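Local coordinates for protein probable zinc protease PqqL (Escherichia coli, PDB 6OFT) that probably cleaves peptides in the periplasm as a zinc metalloendopeptidase of the M16 family; this chain is the first half of the protein, at residues A[49-60]-A[181-192]. Residues are numbered along the deposited sequence; the frame is centred on the assembly and turned at random.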
loop_
_atom_site.group_PDB
_atom_site.type_symbol
_atom_site.label_atom_id
_atom_site.label_comp_id
_atom_site.label_asym_id
_atom_site.label_seq_id
_atom_site.Cartn_x
_atom_site.Cartn_y
_atom_site.Cartn_z
ATOM N N GLU A 49 16.432 -9.673 -15.260
ATOM C CA GLU A 49 15.973 -10.264 -13.997
ATOM C C GLU A 49 14.487 -10.047 -13.713
ATOM O O GLU A 49 14.085 -10.123 -12.552
ATOM C CB GLU A 49 16.783 -9.691 -12.816
ATOM C CG GLU A 49 18.253 -10.080 -12.765
ATOM C CD GLU A 49 19.024 -9.442 -11.623
ATOM O OE1 GLU A 49 18.727 -8.282 -11.260
ATOM O OE2 GLU A 49 19.941 -10.102 -11.090
ATOM N N LEU A 50 13.669 -9.778 -14.733
ATOM C CA LEU A 50 12.242 -9.467 -14.546
ATOM C C LEU A 50 11.420 -10.636 -13.956
ATOM O O LEU A 50 11.114 -11.612 -14.646
ATOM C CB LEU A 50 11.614 -8.908 -15.833
ATOM C CG LEU A 50 12.399 -7.748 -16.488
ATOM C CD1 LEU A 50 11.788 -7.338 -17.801
ATOM C CD2 LEU A 50 12.573 -6.569 -15.550
ATOM N N GLY A 51 11.074 -10.485 -12.670
ATOM C CA GLY A 51 10.322 -11.468 -11.885
ATOM C C GLY A 51 11.191 -12.340 -10.993
ATOM O O GLY A 51 10.701 -13.295 -10.380
ATOM N N VAL A 52 12.489 -12.012 -10.912
ATOM C CA VAL A 52 13.475 -12.759 -10.123
ATOM C C VAL A 52 13.275 -12.517 -8.612
ATOM O O VAL A 52 13.410 -13.474 -7.849
ATOM C CB VAL A 52 14.932 -12.522 -10.623
ATOM C CG1 VAL A 52 15.976 -12.949 -9.608
ATOM C CG2 VAL A 52 15.161 -13.251 -11.945
ATOM N N ALA A 53 12.904 -11.290 -8.181
ATOM C CA ALA A 53 12.636 -11.048 -6.755
ATOM C C ALA A 53 11.516 -11.983 -6.258
ATOM O O ALA A 53 11.645 -12.574 -5.186
ATOM C CB ALA A 53 12.251 -9.592 -6.511
ATOM N N HIS A 54 10.453 -12.146 -7.078
ATOM C CA HIS A 54 9.280 -12.985 -6.792
ATOM C C HIS A 54 9.645 -14.476 -6.880
ATOM O O HIS A 54 9.165 -15.272 -6.070
ATOM C CB HIS A 54 8.113 -12.576 -7.717
ATOM C CG HIS A 54 6.893 -13.444 -7.641
ATOM N ND1 HIS A 54 6.472 -14.185 -8.730
ATOM C CD2 HIS A 54 6.034 -13.649 -6.618
ATOM C CE1 HIS A 54 5.385 -14.827 -8.332
ATOM N NE2 HIS A 54 5.087 -14.544 -7.067
ATOM N N PHE A 55 10.493 -14.851 -7.859
ATOM C CA PHE A 55 10.968 -16.231 -8.033
ATOM C C PHE A 55 11.817 -16.630 -6.799
ATOM O O PHE A 55 11.581 -17.702 -6.235
ATOM C CB PHE A 55 11.762 -16.397 -9.349
ATOM C CG PHE A 55 11.842 -17.791 -9.953
ATOM C CD1 PHE A 55 12.070 -18.909 -9.151
ATOM C CD2 PHE A 55 11.764 -17.976 -11.330
ATOM C CE1 PHE A 55 12.152 -20.192 -9.709
ATOM C CE2 PHE A 55 11.857 -19.259 -11.891
ATOM C CZ PHE A 55 12.061 -20.356 -11.081
ATOM N N VAL A 56 12.731 -15.735 -6.335
ATOM C CA VAL A 56 13.566 -15.960 -5.133
ATOM C C VAL A 56 12.677 -16.261 -3.898
ATOM O O VAL A 56 12.968 -17.197 -3.158
ATOM C CB VAL A 56 14.587 -14.797 -4.868
ATOM C CG1 VAL A 56 15.137 -14.829 -3.440
ATOM C CG2 VAL A 56 15.731 -14.829 -5.873
ATOM N N GLU A 57 11.586 -15.474 -3.716
ATOM C CA GLU A 57 10.606 -15.600 -2.633
ATOM C C GLU A 57 10.005 -17.018 -2.570
ATOM O O GLU A 57 9.998 -17.629 -1.510
ATOM C CB GLU A 57 9.516 -14.532 -2.800
ATOM C CG GLU A 57 8.454 -14.528 -1.707
ATOM C CD GLU A 57 7.058 -14.647 -2.282
ATOM O OE1 GLU A 57 6.399 -15.677 -2.038
ATOM O OE2 GLU A 57 6.637 -13.723 -3.009
ATOM N N HIS A 58 9.561 -17.543 -3.719
ATOM C CA HIS A 58 9.043 -18.904 -3.858
ATOM C C HIS A 58 10.119 -19.955 -3.505
ATOM O O HIS A 58 9.815 -20.958 -2.859
ATOM C CB HIS A 58 8.542 -19.125 -5.301
ATOM C CG HIS A 58 7.149 -18.631 -5.526
ATOM N ND1 HIS A 58 6.110 -19.506 -5.755
ATOM C CD2 HIS A 58 6.660 -17.368 -5.525
ATOM C CE1 HIS A 58 5.030 -18.758 -5.894
ATOM N NE2 HIS A 58 5.309 -17.466 -5.761
ATOM N N MET A 59 11.375 -19.692 -3.875
ATOM C CA MET A 59 12.480 -20.624 -3.627
ATOM C C MET A 59 12.831 -20.794 -2.145
ATOM O O MET A 59 13.540 -21.744 -1.813
ATOM C CB MET A 59 13.732 -20.258 -4.448
ATOM C CG MET A 59 13.612 -20.502 -5.960
ATOM S SD MET A 59 12.952 -22.109 -6.490
ATOM C CE MET A 59 14.086 -23.268 -5.605
ATOM N N MET A 60 12.312 -19.923 -1.248
ATOM C CA MET A 60 12.589 -20.041 0.192
ATOM C C MET A 60 11.885 -21.254 0.797
ATOM O O MET A 60 12.358 -21.836 1.777
ATOM C CB MET A 60 12.210 -18.749 0.951
ATOM C CG MET A 60 13.083 -17.541 0.604
ATOM S SD MET A 60 14.875 -17.776 0.738
ATOM C CE MET A 60 15.287 -17.914 -0.983
ATOM N N VAL A 181 15.660 -18.331 -16.522
ATOM C CA VAL A 181 16.548 -17.921 -15.419
ATOM C C VAL A 181 17.209 -19.151 -14.762
ATOM O O VAL A 181 16.536 -20.128 -14.441
ATOM C CB VAL A 181 15.855 -16.958 -14.404
ATOM C CG1 VAL A 181 14.801 -17.665 -13.557
ATOM C CG2 VAL A 181 16.872 -16.225 -13.536
ATOM N N THR A 182 18.538 -19.132 -14.668
ATOM C CA THR A 182 19.279 -20.273 -14.121
ATOM C C THR A 182 19.268 -20.253 -12.598
ATOM O O THR A 182 19.194 -19.163 -12.021
ATOM C CB THR A 182 20.738 -20.314 -14.651
ATOM O OG1 THR A 182 21.514 -19.289 -14.026
ATOM C CG2 THR A 182 20.838 -20.241 -16.182
ATOM N N PRO A 183 19.476 -21.420 -11.924
ATOM C CA PRO A 183 19.597 -21.404 -10.453
ATOM C C PRO A 183 20.739 -20.499 -9.974
ATOM O O PRO A 183 20.611 -19.888 -8.925
ATOM C CB PRO A 183 19.853 -22.871 -10.108
ATOM C CG PRO A 183 19.239 -23.630 -11.241
ATOM C CD PRO A 183 19.583 -22.799 -12.444
ATOM N N ALA A 184 21.824 -20.374 -10.769
ATOM C CA ALA A 184 22.973 -19.522 -10.444
ATOM C C ALA A 184 22.580 -18.042 -10.505
ATOM O O ALA A 184 23.025 -17.273 -9.661
ATOM C CB ALA A 184 24.142 -19.810 -11.381
ATOM N N GLN A 185 21.723 -17.651 -11.472
ATOM C CA GLN A 185 21.220 -16.272 -11.589
ATOM C C GLN A 185 20.278 -15.907 -10.417
ATOM O O GLN A 185 20.316 -14.779 -9.916
ATOM C CB GLN A 185 20.536 -16.044 -12.938
ATOM C CG GLN A 185 21.518 -15.907 -14.102
ATOM C CD GLN A 185 20.862 -15.960 -15.468
ATOM O OE1 GLN A 185 19.873 -16.672 -15.706
ATOM N NE2 GLN A 185 21.420 -15.217 -16.409
ATOM N N LEU A 186 19.448 -16.864 -9.975
ATOM C CA LEU A 186 18.545 -16.667 -8.829
ATOM C C LEU A 186 19.375 -16.493 -7.561
ATOM O O LEU A 186 19.075 -15.620 -6.750
ATOM C CB LEU A 186 17.597 -17.864 -8.658
ATOM C CG LEU A 186 16.574 -18.093 -9.749
ATOM C CD1 LEU A 186 15.873 -19.409 -9.523
ATOM C CD2 LEU A 186 15.546 -16.950 -9.806
ATOM N N ARG A 187 20.447 -17.305 -7.430
ATOM C CA ARG A 187 21.402 -17.297 -6.320
ATOM C C ARG A 187 22.121 -15.954 -6.283
ATOM O O ARG A 187 22.336 -15.422 -5.206
ATOM C CB ARG A 187 22.434 -18.429 -6.514
ATOM C CG ARG A 187 23.112 -18.928 -5.241
ATOM C CD ARG A 187 24.176 -19.998 -5.515
ATOM N NE ARG A 187 23.750 -20.982 -6.520
ATOM C CZ ARG A 187 23.148 -22.137 -6.247
ATOM N NH1 ARG A 187 22.922 -22.495 -4.989
ATOM N NH2 ARG A 187 22.783 -22.951 -7.230
ATOM N N GLN A 188 22.498 -15.411 -7.460
ATOM C CA GLN A 188 23.193 -14.126 -7.574
ATOM C C GLN A 188 22.341 -12.969 -7.008
ATOM O O GLN A 188 22.859 -12.172 -6.221
ATOM C CB GLN A 188 23.590 -13.885 -9.040
ATOM C CG GLN A 188 24.461 -12.658 -9.295
ATOM C CD GLN A 188 25.043 -12.608 -10.703
ATOM O OE1 GLN A 188 26.051 -11.935 -10.953
ATOM N NE2 GLN A 188 24.434 -13.312 -11.661
ATOM N N PHE A 189 21.045 -12.891 -7.382
ATOM C CA PHE A 189 20.133 -11.850 -6.875
ATOM C C PHE A 189 19.999 -11.998 -5.356
ATOM O O PHE A 189 20.140 -11.021 -4.630
ATOM C CB PHE A 189 18.750 -11.963 -7.548
ATOM C CG PHE A 189 17.749 -10.897 -7.161
ATOM C CD1 PHE A 189 17.579 -9.762 -7.946
ATOM C CD2 PHE A 189 16.950 -11.045 -6.026
ATOM C CE1 PHE A 189 16.645 -8.780 -7.593
ATOM C CE2 PHE A 189 16.019 -10.064 -5.674
ATOM C CZ PHE A 189 15.868 -8.941 -6.461
ATOM N N TYR A 190 19.754 -13.231 -4.891
ATOM C CA TYR A 190 19.638 -13.587 -3.479
ATOM C C TYR A 190 20.844 -13.133 -2.661
ATOM O O TYR A 190 20.659 -12.480 -1.636
ATOM C CB TYR A 190 19.445 -15.100 -3.357
ATOM C CG TYR A 190 19.400 -15.649 -1.948
ATOM C CD1 TYR A 190 18.294 -15.434 -1.131
ATOM C CD2 TYR A 190 20.403 -16.495 -1.478
ATOM C CE1 TYR A 190 18.210 -16.007 0.136
ATOM C CE2 TYR A 190 20.321 -17.086 -0.220
ATOM C CZ TYR A 190 19.218 -16.844 0.582
ATOM O OH TYR A 190 19.129 -17.419 1.827
ATOM N N GLN A 191 22.073 -13.464 -3.102
ATOM C CA GLN A 191 23.282 -13.080 -2.365
ATOM C C GLN A 191 23.577 -11.566 -2.463
ATOM O O GLN A 191 24.155 -11.004 -1.538
ATOM C CB GLN A 191 24.484 -13.951 -2.757
ATOM C CG GLN A 191 24.244 -15.436 -2.458
ATOM C CD GLN A 191 25.457 -16.330 -2.570
ATOM O OE1 GLN A 191 25.758 -17.103 -1.656
ATOM N NE2 GLN A 191 26.165 -16.275 -3.690
ATOM N N ARG A 192 23.097 -10.904 -3.526
ATOM C CA ARG A 192 23.242 -9.460 -3.730
ATOM C C ARG A 192 22.395 -8.660 -2.730
ATOM O O ARG A 192 22.873 -7.661 -2.189
ATOM C CB ARG A 192 22.825 -9.081 -5.175
ATOM C CG ARG A 192 22.962 -7.589 -5.530
ATOM C CD ARG A 192 23.447 -7.321 -6.958
ATOM N NE ARG A 192 22.616 -7.973 -7.970
ATOM C CZ ARG A 192 23.051 -8.907 -8.807
ATOM N NH1 ARG A 192 24.321 -9.286 -8.790
ATOM N NH2 ARG A 192 22.221 -9.458 -9.678
HETATM O O HOH W 1 20.455 -12.626 -11.483
#
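The inverted zinc-binding motif of M16 peptidases, HxxEH, lies on helix 52-59, and V52, F55 and V56 on the flank turned away from H54 pack against L186, F189 and Y190 of helix 183-192. The two axes pass 9.7 Å apart and nearly perpendicular, at -93°. L186 sits at the crossing: its CD1 stands 4.0 Å from the centroid of the F55 ring in a CH-pi contact over the face, while CD2 lies over the same ring near F55 CG and also touches V52 CG1. V181 CG1 reaches F55 CE2 obliquely at 3.7 Å. F189 extends with CG anti to its backbone N (chi1 -177°), and this carries the ring along the start of the opposing helix. V52 CG1 lies 3.6 Å from F189 CB, the two side chains running past one another head to tail, and A53 CB meets F189 CZ at the far end of the ring. Further along, V56 CG1 packs on Y190 CD1. The bent chain of M60 places SD 4.9 Å from the centroid of the Y190 ring, an oblique Met-aromatic contact, and its CE touches Y190 CE1; the Y190 hydroxyl is bonded to W120 O. Polar chemistry gathers at the E49 end. Its carboxylate sets OE1 at the F189 ring edge, and OE2 forms a salt bridge with R192 NH2 at 2.8 Å, weak as a hydrogen bond at an N-H...O angle of 119°. A water donates to both E49 OE2 and Q185 O, and E46 N binds OE1, giving each carboxylate oxygen a partner. H54, E57 and H58, the predicted zinc ligands and proton acceptor, do not touch helix 183-192. The chemistry thus divides the motif helix: apolar packing, bordered by one anchored carboxylate, covers this flank, while the predicted catalytic residues project from other sides.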